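Local coordinates for C2 domain protein (Ramazzottius varieornatus, PDB 7DF2) that binds calcium ions through the loops of its C2 domain and is specific to tardigrades, its wider biological role being unsettled, at residues K142-P156 with G174-W188. Residues are numbered along the deposited sequence; the frame is centred on the assembly and turned at random.
Sequences KIDNYKCHITGERNP and GEDRASSKVYLRYRW
Asp144 reaches out of its strand and gathers the backbone of the loop 174-177 with one carboxylate: OD1 accepts from Asp176 N at 2.9 Å and OD2 from Arg177 N at 2.8 Å, each through its syn lone pair. A short two-oxygen acid suits two successive N-H groups, which probably stabilise its negative charge. OD1 also takes Asn145 N on its anti side, which helps fix the carboxylate's rotation. Beside it, Glu175 N bonds to Asn145 O at 2.9 Å, while Glu175 OE2 receives Asn145 ND2. With CG anti to the backbone N (chi1 176°) and the rest extended, Lys142 carries NZ to salt-bridge Glu175 OE2 and Asp176 OD2, 3.0 Å from each.

Gly174, lacking a side chain, fits closely against the Asp144 carboxylate and the Tyr146 ring, its CA 3.4 Å from Tyr146 CD2. Tyr146 OH hydrogen-bonds Ser180 OG at 2.7 Å. At the far end branched Ile150 packs into the angle between two aromatics, CG1 over the centre of the Tyr186 ring and CG2 over the Trp188 six-membered ring, both CH-pi contacts. Trp188 NE1 bonds to Asn155 O nearly in its ring plane, and Asn155 ND2 reaches Tyr186 OH.

Between these ends Val182 CG1 meets Tyr146 CB (3.5 Å) and Cys148 CB meets Leu184 CD1 (3.8 Å). Strands 142-150 and 181-188 thus face each other across the C2 beta-sandwich at 37°, with Ile43, Val47 and Leu50 of strand 41-51 joining the core; Cys148 touches Cys172 of strand 170-173, its disulfide partner in a structure of this protein.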
# COMPACT_ATOMS: atom_id res chain seq x y z
N LYS A 142 -8.03 3.61 -14.70
CA LYS A 142 -7.23 2.80 -13.78
C LYS A 142 -5.81 2.60 -14.30
O LYS A 142 -5.60 2.21 -15.47
CB LYS A 142 -7.90 1.45 -13.53
CG LYS A 142 -7.08 0.49 -12.66
CD LYS A 142 -7.70 -0.91 -12.68
CE LYS A 142 -6.99 -1.84 -11.71
NZ LYS A 142 -7.63 -3.19 -11.71
N ILE A 143 -4.82 2.89 -13.45
CA ILE A 143 -3.44 2.54 -13.74
C ILE A 143 -3.23 1.12 -13.24
O ILE A 143 -3.03 0.20 -14.05
CB ILE A 143 -2.45 3.55 -13.13
CG1 ILE A 143 -2.63 4.88 -13.85
CG2 ILE A 143 -1.02 3.08 -13.31
CD1 ILE A 143 -2.04 6.03 -13.13
N ASP A 144 -3.31 0.90 -11.93
CA ASP A 144 -3.28 -0.48 -11.43
C ASP A 144 -3.60 -0.50 -9.94
O ASP A 144 -3.60 0.53 -9.26
CB ASP A 144 -1.93 -1.17 -11.68
CG ASP A 144 -2.11 -2.58 -12.23
OD1 ASP A 144 -3.08 -3.24 -11.82
OD2 ASP A 144 -1.29 -3.02 -13.08
N ASN A 145 -3.88 -1.71 -9.47
CA ASN A 145 -3.86 -2.06 -8.05
C ASN A 145 -2.59 -2.85 -7.78
O ASN A 145 -2.14 -3.65 -8.61
CB ASN A 145 -5.09 -2.90 -7.66
CG ASN A 145 -6.41 -2.16 -7.82
OD1 ASN A 145 -6.48 -0.95 -7.64
ND2 ASN A 145 -7.46 -2.90 -8.13
N TYR A 146 -2.00 -2.64 -6.60
CA TYR A 146 -0.75 -3.28 -6.22
C TYR A 146 -0.92 -3.86 -4.83
O TYR A 146 -1.42 -3.17 -3.94
CB TYR A 146 0.42 -2.27 -6.23
CG TYR A 146 0.52 -1.44 -7.48
CD1 TYR A 146 -0.29 -0.31 -7.67
CD2 TYR A 146 1.43 -1.76 -8.48
CE1 TYR A 146 -0.20 0.45 -8.82
CE2 TYR A 146 1.52 -1.01 -9.65
CZ TYR A 146 0.71 0.09 -9.81
OH TYR A 146 0.80 0.84 -10.97
N LYS A 147 -0.54 -5.12 -4.63
CA LYS A 147 -0.63 -5.75 -3.32
C LYS A 147 0.64 -6.53 -3.03
O LYS A 147 1.08 -7.34 -3.86
CB LYS A 147 -1.85 -6.69 -3.22
CG LYS A 147 -2.00 -7.38 -1.87
CD LYS A 147 -3.34 -8.10 -1.76
CE LYS A 147 -3.30 -9.45 -2.48
NZ LYS A 147 -4.62 -10.15 -2.41
N CYS A 148 1.19 -6.29 -1.85
CA CYS A 148 2.44 -6.87 -1.37
C CYS A 148 2.18 -7.36 0.05
O CYS A 148 1.59 -6.63 0.85
CB CYS A 148 3.54 -5.81 -1.38
SG CYS A 148 5.13 -6.31 -0.80
N HIS A 149 2.60 -8.59 0.37
CA HIS A 149 2.32 -9.13 1.69
C HIS A 149 3.50 -9.00 2.65
O HIS A 149 4.65 -9.23 2.28
CB HIS A 149 1.94 -10.61 1.58
CG HIS A 149 0.65 -10.83 0.86
ND1 HIS A 149 -0.53 -10.26 1.28
CD2 HIS A 149 0.35 -11.56 -0.24
CE1 HIS A 149 -1.51 -10.63 0.46
NE2 HIS A 149 -0.99 -11.42 -0.46
N ILE A 150 3.19 -8.66 3.89
CA ILE A 150 4.14 -8.75 4.99
C ILE A 150 3.85 -10.06 5.72
O ILE A 150 2.70 -10.34 6.07
CB ILE A 150 4.02 -7.55 5.94
CG1 ILE A 150 4.31 -6.24 5.20
CG2 ILE A 150 4.94 -7.71 7.14
CD1 ILE A 150 3.71 -5.02 5.91
N THR A 151 4.89 -10.86 5.93
CA THR A 151 4.80 -12.09 6.71
C THR A 151 5.98 -12.14 7.67
O THR A 151 6.98 -11.43 7.50
CB THR A 151 4.77 -13.35 5.82
OG1 THR A 151 5.99 -13.44 5.08
CG2 THR A 151 3.58 -13.31 4.86
N GLY A 152 5.85 -12.98 8.70
CA GLY A 152 6.73 -12.89 9.85
C GLY A 152 7.74 -13.99 10.07
O GLY A 152 8.33 -14.04 11.15
N GLU A 153 7.97 -14.86 9.09
CA GLU A 153 8.90 -15.97 9.33
C GLU A 153 10.34 -15.48 9.44
O GLU A 153 11.01 -15.74 10.45
CB GLU A 153 8.73 -17.03 8.23
CG GLU A 153 9.41 -16.76 6.89
CD GLU A 153 8.71 -15.68 6.08
OE1 GLU A 153 7.51 -15.43 6.33
OE2 GLU A 153 9.37 -15.05 5.22
N ARG A 154 10.81 -14.71 8.46
CA ARG A 154 12.19 -14.24 8.49
C ARG A 154 12.35 -13.02 9.39
O ARG A 154 13.31 -12.94 10.16
CB ARG A 154 12.66 -13.89 7.08
CG ARG A 154 13.02 -15.08 6.22
CD ARG A 154 14.51 -15.33 6.25
NE ARG A 154 14.90 -16.11 5.09
CZ ARG A 154 15.91 -15.81 4.28
NH1 ARG A 154 16.66 -14.74 4.53
NH2 ARG A 154 16.17 -16.58 3.24
N ASN A 155 11.42 -12.08 9.31
CA ASN A 155 11.57 -10.74 9.86
C ASN A 155 10.33 -10.42 10.68
O ASN A 155 9.43 -9.70 10.22
CB ASN A 155 11.80 -9.73 8.73
CG ASN A 155 11.72 -8.28 9.18
OD1 ASN A 155 12.30 -7.89 10.20
ND2 ASN A 155 11.01 -7.46 8.41
N PRO A 156 10.22 -10.96 11.90
CA PRO A 156 9.06 -10.66 12.74
C PRO A 156 9.15 -9.25 13.29
O PRO A 156 10.20 -8.60 13.16
CB PRO A 156 9.17 -11.71 13.86
CG PRO A 156 10.63 -11.95 13.98
CD PRO A 156 11.17 -11.87 12.57
N GLY A 174 2.11 -4.53 -10.47
CA GLY A 174 0.69 -4.30 -10.68
C GLY A 174 -0.06 -5.58 -10.96
O GLY A 174 0.47 -6.53 -11.55
N GLU A 175 -1.32 -5.63 -10.51
CA GLU A 175 -2.12 -6.84 -10.71
C GLU A 175 -2.48 -7.04 -12.18
O GLU A 175 -2.53 -8.18 -12.66
CB GLU A 175 -3.38 -6.82 -9.84
CG GLU A 175 -4.57 -6.01 -10.37
CD GLU A 175 -5.80 -6.05 -9.45
OE1 GLU A 175 -5.87 -6.89 -8.53
OE2 GLU A 175 -6.71 -5.22 -9.66
N ASP A 176 -2.72 -5.95 -12.91
CA ASP A 176 -3.08 -6.01 -14.32
C ASP A 176 -1.88 -5.94 -15.25
O ASP A 176 -1.84 -6.66 -16.26
CB ASP A 176 -4.05 -4.87 -14.67
CG ASP A 176 -5.45 -5.09 -14.13
OD1 ASP A 176 -5.76 -6.20 -13.64
OD2 ASP A 176 -6.26 -4.14 -14.21
N ARG A 177 -0.91 -5.08 -14.96
CA ARG A 177 0.33 -4.96 -15.74
C ARG A 177 1.50 -5.13 -14.78
O ARG A 177 1.87 -4.18 -14.08
CB ARG A 177 0.44 -3.61 -16.46
CG ARG A 177 -0.35 -3.46 -17.73
CD ARG A 177 -0.09 -2.10 -18.37
NE ARG A 177 1.05 -2.15 -19.28
CZ ARG A 177 2.24 -1.61 -19.03
NH1 ARG A 177 3.22 -1.72 -19.92
NH2 ARG A 177 2.46 -0.93 -17.91
N ALA A 178 2.07 -6.34 -14.75
CA ALA A 178 3.16 -6.62 -13.81
C ALA A 178 4.38 -5.75 -14.05
O ALA A 178 5.20 -5.60 -13.13
CB ALA A 178 3.55 -8.10 -13.88
N SER A 179 4.54 -5.16 -15.25
CA SER A 179 5.70 -4.30 -15.47
C SER A 179 5.55 -2.93 -14.83
O SER A 179 6.54 -2.20 -14.71
CB SER A 179 5.98 -4.12 -16.97
OG SER A 179 4.92 -3.43 -17.60
N SER A 180 4.33 -2.56 -14.42
CA SER A 180 4.13 -1.39 -13.57
C SER A 180 4.43 -1.78 -12.13
O SER A 180 3.92 -2.80 -11.64
CB SER A 180 2.70 -0.87 -13.72
OG SER A 180 2.50 0.29 -12.93
N LYS A 181 5.25 -0.98 -11.44
CA LYS A 181 5.70 -1.32 -10.10
C LYS A 181 5.49 -0.14 -9.16
O LYS A 181 5.76 1.01 -9.53
CB LYS A 181 7.18 -1.70 -10.07
CG LYS A 181 7.59 -2.70 -11.14
CD LYS A 181 7.26 -4.12 -10.78
CE LYS A 181 8.04 -5.06 -11.70
NZ LYS A 181 7.35 -6.35 -11.97
N VAL A 182 5.02 -0.42 -7.95
CA VAL A 182 5.11 0.51 -6.84
C VAL A 182 6.21 -0.02 -5.92
O VAL A 182 6.27 -1.22 -5.65
CB VAL A 182 3.78 0.71 -6.09
CG1 VAL A 182 3.34 -0.55 -5.37
CG2 VAL A 182 3.94 1.85 -5.06
N TYR A 183 7.11 0.86 -5.51
CA TYR A 183 8.21 0.45 -4.66
C TYR A 183 7.84 0.77 -3.22
O TYR A 183 7.47 1.91 -2.91
CB TYR A 183 9.50 1.16 -5.07
CG TYR A 183 9.95 0.68 -6.43
CD1 TYR A 183 9.39 1.20 -7.58
CD2 TYR A 183 10.90 -0.33 -6.55
CE1 TYR A 183 9.77 0.73 -8.85
CE2 TYR A 183 11.30 -0.79 -7.81
CZ TYR A 183 10.72 -0.25 -8.95
OH TYR A 183 11.10 -0.69 -10.20
N LEU A 184 7.92 -0.25 -2.37
CA LEU A 184 7.42 -0.17 -1.00
C LEU A 184 8.51 -0.55 -0.01
O LEU A 184 9.42 -1.32 -0.33
CB LEU A 184 6.23 -1.12 -0.78
CG LEU A 184 5.03 -0.91 -1.70
CD1 LEU A 184 3.99 -1.99 -1.45
CD2 LEU A 184 4.45 0.48 -1.44
N ARG A 185 8.40 -0.01 1.20
CA ARG A 185 9.17 -0.49 2.34
C ARG A 185 8.23 -0.60 3.53
O ARG A 185 7.25 0.14 3.62
CB ARG A 185 10.31 0.45 2.74
CG ARG A 185 11.32 0.76 1.66
CD ARG A 185 12.49 1.51 2.27
NE ARG A 185 12.10 2.74 2.96
CZ ARG A 185 12.90 3.41 3.79
NH1 ARG A 185 14.12 2.93 4.05
NH2 ARG A 185 12.49 4.53 4.37
N TYR A 186 8.56 -1.47 4.48
CA TYR A 186 7.76 -1.52 5.69
C TYR A 186 8.67 -1.69 6.90
O TYR A 186 9.82 -2.12 6.79
CB TYR A 186 6.73 -2.65 5.66
CG TYR A 186 7.33 -4.03 5.76
CD1 TYR A 186 7.75 -4.71 4.62
CD2 TYR A 186 7.47 -4.67 6.99
CE1 TYR A 186 8.31 -5.98 4.70
CE2 TYR A 186 8.02 -5.94 7.08
CZ TYR A 186 8.43 -6.59 5.93
OH TYR A 186 8.97 -7.85 6.02
N ARG A 187 8.12 -1.27 8.05
CA ARG A 187 8.66 -1.54 9.37
C ARG A 187 7.54 -2.11 10.23
O ARG A 187 6.36 -1.81 10.01
CB ARG A 187 9.21 -0.26 10.06
CG ARG A 187 10.58 0.16 9.60
CD ARG A 187 11.30 1.07 10.59
NE ARG A 187 10.44 2.13 11.12
CZ ARG A 187 10.67 2.77 12.27
NH1 ARG A 187 11.73 2.44 13.00
NH2 ARG A 187 9.86 3.73 12.68
N TRP A 188 7.90 -2.90 11.24
CA TRP A 188 6.90 -3.23 12.24
C TRP A 188 7.60 -3.59 13.54
O TRP A 188 8.71 -4.12 13.54
CB TRP A 188 5.93 -4.34 11.80
CG TRP A 188 6.51 -5.65 11.35
CD1 TRP A 188 7.82 -5.95 11.11
CD2 TRP A 188 5.76 -6.83 11.08
NE1 TRP A 188 7.93 -7.27 10.70
CE2 TRP A 188 6.68 -7.83 10.69
CE3 TRP A 188 4.41 -7.16 11.16
CZ2 TRP A 188 6.28 -9.12 10.35
CZ3 TRP A 188 4.01 -8.44 10.82
CH2 TRP A 188 4.94 -9.40 10.42
O HOH W 1 7.69 -9.83 4.72
O HOH W 2 11.07 -4.30 8.19